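Local coordinates for protein glutathione peroxidase (PDB 6VPD) that probably reduces hydroperoxides to alcohols with electrons from thioredoxin, as a thioredoxin-fold member of the glutathione peroxidase family, at residues A[55-60]-A[153-158]; A[88-93]-A[122-127]. All blocks are in the same frame, centred on the assembly; numbering follows the deposited sequence.

Interaction 1: residues A[55-60]-A[153-158]; sequences VNTASK and WNFEKF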
ATOM      1  N   VAL A  55      -5.812  13.649  -3.613  1.00 33.40           N
ATOM      2  CA  VAL A  55      -4.736  12.688  -3.426  1.00 35.63           C
ATOM      3  C   VAL A  55      -3.648  13.353  -2.582  1.00 35.66           C
ATOM      4  O   VAL A  55      -3.321  14.526  -2.792  1.00 37.10           O
ATOM      5  CB  VAL A  55      -4.211  12.171  -4.782  1.00 32.33           C
ATOM      6  CG1 VAL A  55      -3.548  13.272  -5.550  1.00 38.72           C
ATOM      7  CG2 VAL A  55      -3.242  11.013  -4.591  1.00 40.53           C
ATOM      8  N   ASN A  56      -3.168  12.642  -1.559  1.00 32.84           N
ATOM      9  CA  ASN A  56      -2.044  13.088  -0.745  1.00 33.24           C
ATOM     10  C   ASN A  56      -0.750  12.616  -1.399  1.00 38.60           C
ATOM     11  O   ASN A  56      -0.522  11.407  -1.562  1.00 35.86           O
ATOM     12  CB  ASN A  56      -2.133  12.545   0.673  1.00 26.88           C
ATOM     13  CG  ASN A  56      -2.233  11.060   0.684  1.00 34.20           C
ATOM     14  OD1 ASN A  56      -3.047  10.490  -0.054  1.00 37.21           O
ATOM     15  ND2 ASN A  56      -1.394  10.405   1.480  1.00 36.24           N
ATOM     16  N   THR A  57       0.091  13.564  -1.773  1.00 42.36           N
ATOM     17  CA  THR A  57       1.305  13.248  -2.499  1.00 50.59           C
ATOM     18  C   THR A  57       2.495  13.218  -1.549  1.00 48.39           C
ATOM     19  O   THR A  57       2.442  13.721  -0.423  1.00 42.57           O
ATOM     20  CB  THR A  57       1.540  14.252  -3.632  1.00 45.77           C
ATOM     21  OG1 THR A  57       1.380  15.586  -3.132  1.00 48.66           O
ATOM     22  CG2 THR A  57       0.547  14.015  -4.740  1.00 40.36           C
ATOM     23  N   ALA A  58       3.557  12.575  -2.024  1.00 47.90           N
ATOM     24  CA  ALA A  58       4.810  12.515  -1.298  1.00 53.11           C
ATOM     25  C   ALA A  58       5.435  13.895  -1.197  1.00 58.37           C
ATOM     26  O   ALA A  58       5.464  14.655  -2.168  1.00 68.72           O
ATOM     27  CB  ALA A  58       5.776  11.568  -2.002  1.00 59.36           C
ATOM     28  N   SER A  59       5.943  14.220  -0.011  1.00 61.18           N
ATOM     29  CA  SER A  59       6.808  15.385   0.114  1.00 66.63           C
ATOM     30  C   SER A  59       8.160  15.131  -0.561  1.00 72.53           C
ATOM     31  O   SER A  59       8.641  15.961  -1.339  1.00 71.53           O
ATOM     32  CB  SER A  59       6.974  15.745   1.589  1.00 65.40           C
ATOM     33  OG  SER A  59       7.369  17.092   1.727  1.00 70.92           O
ATOM     34  N   LYS A  60       8.765  13.967  -0.305  1.00 73.84           N
ATOM     35  CA  LYS A  60      10.004  13.562  -0.963  1.00 75.96           C
ATOM     36  C   LYS A  60       9.754  13.120  -2.404  1.00 78.48           C
ATOM     37  O   LYS A  60       8.704  12.559  -2.735  1.00 79.47           O
ATOM     38  CB  LYS A  60      10.674  12.421  -0.185  1.00 78.01           C
ATOM     39  CG  LYS A  60      11.898  11.783  -0.873  1.00 81.93           C
ATOM     40  CD  LYS A  60      12.968  11.308   0.118  1.00 79.89           C
ATOM     41  CE  LYS A  60      13.254   9.818  -0.035  1.00 75.48           C
ATOM     42  NZ  LYS A  60      14.468   9.406   0.716  1.00 71.19           N
ATOM     43  N   TRP A 153      -0.760   5.302   3.573  1.00 41.09           N
ATOM     44  CA  TRP A 153       0.476   5.575   2.857  1.00 42.87           C
ATOM     45  C   TRP A 153       0.262   6.792   1.961  1.00 48.63           C
ATOM     46  O   TRP A 153      -0.837   7.359   1.898  1.00 39.55           O
ATOM     47  CB  TRP A 153       0.895   4.327   2.079  1.00 45.83           C
ATOM     48  CG  TRP A 153       2.299   4.325   1.548  1.00 52.40           C
ATOM     49  CD1 TRP A 153       2.687   4.170   0.238  1.00 55.19           C
ATOM     50  CD2 TRP A 153       3.506   4.474   2.307  1.00 50.90           C
ATOM     51  NE1 TRP A 153       4.065   4.213   0.143  1.00 54.16           N
ATOM     52  CE2 TRP A 153       4.589   4.407   1.396  1.00 52.68           C
ATOM     53  CE3 TRP A 153       3.778   4.677   3.665  1.00 54.03           C
ATOM     54  CZ2 TRP A 153       5.920   4.532   1.804  1.00 53.62           C
ATOM     55  CZ3 TRP A 153       5.101   4.817   4.068  1.00 58.39           C
ATOM     56  CH2 TRP A 153       6.156   4.730   3.143  1.00 57.71           C
ATOM     57  N   ASN A 154       1.327   7.210   1.273  1.00 42.00           N
ATOM     58  CA  ASN A 154       1.163   8.265   0.284  1.00 46.17           C
ATOM     59  C   ASN A 154       0.205   7.790  -0.803  1.00 46.29           C
ATOM     60  O   ASN A 154       0.083   6.588  -1.069  1.00 47.21           O
ATOM     61  CB  ASN A 154       2.508   8.665  -0.350  1.00 46.31           C
ATOM     62  CG  ASN A 154       3.626   8.861   0.662  1.00 49.27           C
ATOM     63  OD1 ASN A 154       3.635   9.824   1.431  1.00 51.67           O
ATOM     64  ND2 ASN A 154       4.610   7.971   0.624  1.00 53.25           N
ATOM     65  N   PHE A 155      -0.501   8.742  -1.417  1.00 41.02           N
ATOM     66  CA  PHE A 155      -1.271   8.520  -2.644  1.00 41.85           C
ATOM     67  C   PHE A 155      -2.563   7.738  -2.443  1.00 37.10           C
ATOM     68  O   PHE A 155      -3.079   7.159  -3.402  1.00 41.93           O
ATOM     69  CB  PHE A 155      -0.426   7.830  -3.725  1.00 41.22           C
ATOM     70  CG  PHE A 155       0.695   8.673  -4.222  1.00 46.77           C
ATOM     71  CD1 PHE A 155       1.929   8.642  -3.595  1.00 55.50           C
ATOM     72  CD2 PHE A 155       0.521   9.518  -5.304  1.00 51.92           C
ATOM     73  CE1 PHE A 155       2.981   9.442  -4.040  1.00 58.77           C
ATOM     74  CE2 PHE A 155       1.564  10.316  -5.758  1.00 54.35           C
ATOM     75  CZ  PHE A 155       2.796  10.277  -5.123  1.00 56.05           C
ATOM     76  N   GLU A 156      -3.122   7.697  -1.239  1.00 37.10           N
ATOM     77  CA  GLU A 156      -4.532   7.352  -1.144  1.00 39.34           C
ATOM     78  C   GLU A 156      -5.329   8.420  -1.891  1.00 39.42           C
ATOM     79  O   GLU A 156      -4.916   9.585  -1.967  1.00 37.37           O
ATOM     80  CB  GLU A 156      -4.982   7.232   0.324  1.00 39.74           C
ATOM     81  CG  GLU A 156      -4.462   5.961   1.059  1.00 46.59           C
ATOM     82  CD  GLU A 156      -5.452   5.358   2.081  1.00 49.44           C
ATOM     83  OE1 GLU A 156      -5.015   4.951   3.182  1.00 48.41           O
ATOM     84  OE2 GLU A 156      -6.666   5.255   1.784  1.00 49.49           O
ATOM     85  N   LYS A 157      -6.443   8.006  -2.505  1.00 39.08           N
ATOM     86  CA  LYS A 157      -7.279   8.878  -3.333  1.00 39.36           C
ATOM     87  C   LYS A 157      -8.707   8.923  -2.792  1.00 35.50           C
ATOM     88  O   LYS A 157      -9.253   7.891  -2.388  1.00 35.16           O
ATOM     89  CB  LYS A 157      -7.316   8.393  -4.791  1.00 38.84           C
ATOM     90  CG  LYS A 157      -5.975   8.226  -5.440  1.00 38.00           C
ATOM     91  CD  LYS A 157      -5.508   6.779  -5.409  1.00 44.48           C
ATOM     92  CE  LYS A 157      -4.333   6.567  -6.358  1.00 46.36           C
ATOM     93  NZ  LYS A 157      -3.371   5.529  -5.850  1.00 50.66           N
ATOM     94  N   PHE A 158      -9.312  10.113  -2.783  1.00 32.45           N
ATOM     95  CA  PHE A 158     -10.748  10.282  -2.548  1.00 30.20           C
ATOM     96  C   PHE A 158     -11.394  10.953  -3.751  1.00 29.44           C
ATOM     97  O   PHE A 158     -10.855  11.920  -4.293  1.00 33.73           O
ATOM     98  CB  PHE A 158     -11.063  11.150  -1.342  1.00 27.68           C
ATOM     99  CG  PHE A 158     -10.497  10.661  -0.053  1.00 31.16           C
ATOM    100  CD1 PHE A 158      -9.163  10.875   0.263  1.00 26.34           C
ATOM    101  CD2 PHE A 158     -11.328  10.061   0.901  1.00 31.63           C
ATOM    102  CE1 PHE A 158      -8.651  10.460   1.495  1.00 27.37           C
ATOM    103  CE2 PHE A 158     -10.824   9.639   2.133  1.00 28.48           C
ATOM    104  CZ  PHE A 158      -9.481   9.830   2.424  1.00 28.79           C
TER

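Interaction 2: residues A[88-93]-A[122-127]; sequences LGFPCN and GKINVN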
ATOM      1  N   LEU A  88      -6.520  17.388  -7.142  1.00 37.84           N
ATOM      2  CA  LEU A  88      -5.866  18.196  -6.117  1.00 41.02           C
ATOM      3  C   LEU A  88      -4.869  17.310  -5.385  1.00 36.97           C
ATOM      4  O   LEU A  88      -5.267  16.387  -4.659  1.00 42.00           O
ATOM      5  CB  LEU A  88      -6.890  18.800  -5.148  1.00 33.21           C
ATOM      6  CG  LEU A  88      -7.916  19.751  -5.771  1.00 38.75           C
ATOM      7  CD1 LEU A  88      -8.759  20.476  -4.707  1.00 38.88           C
ATOM      8  CD2 LEU A  88      -7.237  20.766  -6.676  1.00 41.83           C
ATOM      9  N   GLY A  89      -3.580  17.571  -5.579  1.00 35.97           N
ATOM     10  CA  GLY A  89      -2.548  16.880  -4.819  1.00 35.99           C
ATOM     11  C   GLY A  89      -2.187  17.684  -3.582  1.00 36.95           C
ATOM     12  O   GLY A  89      -2.042  18.899  -3.644  1.00 39.19           O
ATOM     13  N   PHE A  90      -2.051  16.995  -2.456  1.00 37.45           N
ATOM     14  CA  PHE A  90      -1.677  17.634  -1.193  1.00 38.67           C
ATOM     15  C   PHE A  90      -0.418  16.963  -0.680  1.00 40.49           C
ATOM     16  O   PHE A  90      -0.478  15.794  -0.244  1.00 40.89           O
ATOM     17  CB  PHE A  90      -2.766  17.534  -0.126  1.00 39.85           C
ATOM     18  CG  PHE A  90      -4.016  18.289  -0.434  1.00 37.08           C
ATOM     19  CD1 PHE A  90      -4.950  17.774  -1.322  1.00 38.75           C
ATOM     20  CD2 PHE A  90      -4.287  19.488   0.204  1.00 39.13           C
ATOM     21  CE1 PHE A  90      -6.122  18.473  -1.599  1.00 39.67           C
ATOM     22  CE2 PHE A  90      -5.459  20.196  -0.060  1.00 36.67           C
ATOM     23  CZ  PHE A  90      -6.375  19.692  -0.960  1.00 37.41           C
ATOM     24  N   PRO A  91       0.716  17.645  -0.681  1.00 46.37           N
ATOM     25  CA  PRO A  91       1.949  17.032  -0.182  1.00 40.57           C
ATOM     26  C   PRO A  91       1.841  16.675   1.289  1.00 43.57           C
ATOM     27  O   PRO A  91       1.162  17.347   2.072  1.00 44.75           O
ATOM     28  CB  PRO A  91       2.996  18.120  -0.416  1.00 45.25           C
ATOM     29  CG  PRO A  91       2.407  18.992  -1.472  1.00 46.86           C
ATOM     30  CD  PRO A  91       0.941  18.979  -1.250  1.00 45.84           C
ATOM     31  N   CYS A  92       2.534  15.605   1.660  1.00 48.01           N
ATOM     32  CA  CYS A  92       2.473  15.084   3.021  1.00 47.84           C
ATOM     33  C   CYS A  92       3.795  14.420   3.359  1.00 49.80           C
ATOM     34  O   CYS A  92       4.230  13.495   2.661  1.00 49.05           O
ATOM     35  CB  CYS A  92       1.328  14.090   3.180  1.00 47.46           C
ATOM     36  SG  CYS A  92       0.880  13.846   4.895  1.00 47.20           S
ATOM     37  N   ASN A  93       4.415  14.887   4.436  1.00 48.71           N
ATOM     38  CA  ASN A  93       5.687  14.371   4.910  1.00 52.91           C
ATOM     39  C   ASN A  93       5.522  13.225   5.897  1.00 52.84           C
ATOM     40  O   ASN A  93       6.526  12.685   6.368  1.00 54.37           O
ATOM     41  CB  ASN A  93       6.486  15.496   5.571  1.00 57.67           C
ATOM     42  CG  ASN A  93       5.813  16.022   6.837  1.00 66.07           C
ATOM     43  OD1 ASN A  93       4.612  15.800   7.057  1.00 63.75           O
ATOM     44  ND2 ASN A  93       6.583  16.732   7.675  1.00 62.08           N
ATOM     45  N   GLY A 122      -0.701  23.401  -0.837  1.00 48.08           N
ATOM     46  CA  GLY A 122       0.179  23.529   0.303  1.00 52.57           C
ATOM     47  C   GLY A 122       0.343  22.214   1.033  1.00 48.19           C
ATOM     48  O   GLY A 122      -0.469  21.297   0.903  1.00 48.08           O
ATOM     49  N   LYS A 123       1.433  22.115   1.791  1.00 49.48           N
ATOM     50  CA  LYS A 123       1.704  20.894   2.537  1.00 48.29           C
ATOM     51  C   LYS A 123       0.770  20.814   3.736  1.00 50.12           C
ATOM     52  O   LYS A 123       0.505  21.819   4.400  1.00 46.73           O
ATOM     53  CB  LYS A 123       3.164  20.844   2.996  1.00 44.73           C
ATOM     54  CG  LYS A 123       3.502  19.649   3.891  1.00 52.49           C
ATOM     55  CD  LYS A 123       4.051  20.126   5.255  1.00 63.98           C
ATOM     56  CE  LYS A 123       3.676  19.172   6.423  1.00 62.04           C
ATOM     57  NZ  LYS A 123       4.499  19.384   7.661  1.00 67.08           N
ATOM     58  N   ILE A 124       0.246  19.614   4.002  1.00 49.99           N
ATOM     59  CA  ILE A 124      -0.670  19.402   5.119  1.00 43.76           C
ATOM     60  C   ILE A 124      -0.359  18.081   5.819  1.00 46.16           C
ATOM     61  O   ILE A 124       0.404  17.235   5.334  1.00 47.63           O
ATOM     62  CB  ILE A 124      -2.150  19.406   4.685  1.00 43.12           C
ATOM     63  CG1 ILE A 124      -2.388  18.364   3.609  1.00 37.31           C
ATOM     64  CG2 ILE A 124      -2.618  20.798   4.237  1.00 46.36           C
ATOM     65  CD1 ILE A 124      -3.823  18.075   3.478  1.00 41.80           C
ATOM     66  N   ASN A 125      -0.980  17.910   6.974  1.00 41.84           N
ATOM     67  CA  ASN A 125      -1.011  16.628   7.646  1.00 42.69           C
ATOM     68  C   ASN A 125      -2.344  15.961   7.365  1.00 37.74           C
ATOM     69  O   ASN A 125      -3.396  16.592   7.499  1.00 32.80           O
ATOM     70  CB  ASN A 125      -0.789  16.806   9.143  1.00 47.76           C
ATOM     71  CG  ASN A 125       0.643  17.125   9.458  1.00 49.28           C
ATOM     72  OD1 ASN A 125       1.468  16.226   9.585  1.00 50.29           O
ATOM     73  ND2 ASN A 125       0.964  18.411   9.532  1.00 54.39           N
ATOM     74  N   VAL A 126      -2.294  14.695   6.944  1.00 39.40           N
ATOM     75  CA  VAL A 126      -3.526  13.944   6.736  1.00 36.95           C
ATOM     76  C   VAL A 126      -3.937  13.141   7.955  1.00 33.83           C
ATOM     77  O   VAL A 126      -5.065  12.636   7.986  1.00 36.28           O
ATOM     78  CB  VAL A 126      -3.434  12.992   5.523  1.00 39.42           C
ATOM     79  CG1 VAL A 126      -3.105  13.775   4.257  1.00 33.38           C
ATOM     80  CG2 VAL A 126      -2.424  11.869   5.760  1.00 36.27           C
ATOM     81  N   ASN A 127      -3.072  13.017   8.965  1.00 41.13           N
ATOM     82  CA  ASN A 127      -3.321  12.136  10.100  1.00 39.35           C
ATOM     83  C   ASN A 127      -2.950  12.828  11.399  1.00 39.75           C
ATOM     84  O   ASN A 127      -2.175  13.782  11.421  1.00 43.98           O
ATOM     85  CB  ASN A 127      -2.535  10.838   9.981  1.00 38.41           C
ATOM     86  CG  ASN A 127      -3.138   9.910   8.978  1.00 40.97           C
ATOM     87  OD1 ASN A 127      -4.353   9.922   8.787  1.00 44.45           O
ATOM     88  ND2 ASN A 127      -2.309   9.108   8.315  1.00 38.94           N
TER

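Interaction 1: residues A[55-60]-A[153-158]
N56 and F155 carry the meeting of two central strands of the thioredoxin fold, where strand 51-58 runs antiparallel to the start of strand 157-160. V55 and K157 form a non-hydrogen-bonded pair with their side chains on the same face of the sheet; just before it, the incoming chain makes a type II turn from W153 to E156. At that turn the backbone N of F155 donates to N56 O (2.7 Å), although the angle at the hydrogen is a bent 139°.

The F155 side chain then folds back along strand 51-58. Its CB and CG lie near this same carbonyl oxygen, which sits with T57 CA over one face of the ring, offset toward the rim. Farther out, CD2 meets V55 CG2 at 4.1 Å and CE2 meets T57 CG2 at 4.0 Å, while CE1 packs against A58 CB and CZ approaches the A58 backbone N. Y67 of helix 64-80 adds an edge-to-face ring contact.

The backbone of F155 is held as well: K157 bends back and its NZ donates to F155 O, and also reaches T174 O. At the end of the turn, E156 points its carboxylate away from the contact, to R169 in a salt bridge and to the backbone N of K152. N56, with CG between its backbone N and carbonyl carbon (chi1 56°), directs ND2 to W153 O at 3.1 Å, and that oxygen lies almost in the plane of the amide.

Interaction 2: residues A[88-93]-A[122-127]
P91 and I124 supply the hydrogen bond that ties the end of strand 85-92 to the irregular segment 122-127. The backbone N of I124 donates to P91 O over 3.1 Å in a nearly straight bond, 173° at the hydrogen.

Apolar contacts come from the residues before and after P91. A chi1 of 56° tucks I124 CG1 in between the two backbone branches at CA and swings CD1 to F90, 3.6 Å from CD2 and close to CB as well. With an alanine here, CG1 and CD1 are gone, and the F90 ring would probably lose its aliphatic neighbour near CD2, opening a gap there. C92 SG touches V126 CG2 at 3.9 Å, and Y135 of helix 133-141 packs against both I124 and V126. Where the contact is exposed, the side chains of K123 and N93 cross.

Contacts of side chains with main-chain atoms complete the join. P91 CD rests 3.5 Å from G122 O, and the aliphatic part of K123 passes P91 O, with CG at 3.8 Å. Here, an outermost strand of the thioredoxin-fold sheet within this chain is covered by the loop that leads into helix 133-141.

Interactions 1 and 2 lie on neighbouring strands of one mixed sheet, their centres about 7 Å apart. Strand 51-58, which carries segment 55-60, runs parallel to strand 85-92, which carries segment 88-93; T57 N to F90 O and F90 N to V55 O, each 2.8 Å, are probable hydrogen bonds between them. Along the chain, both segments of interaction 2 fall between those of interaction 1. The V126 side chain also reaches N56, and Y135 of helix 133-141 touches both contacts. C61, the predicted active-site cysteine, follows segment 55-60 closely: its side chain is about 7 Å from that of A58 and about 11 Å from that of P91.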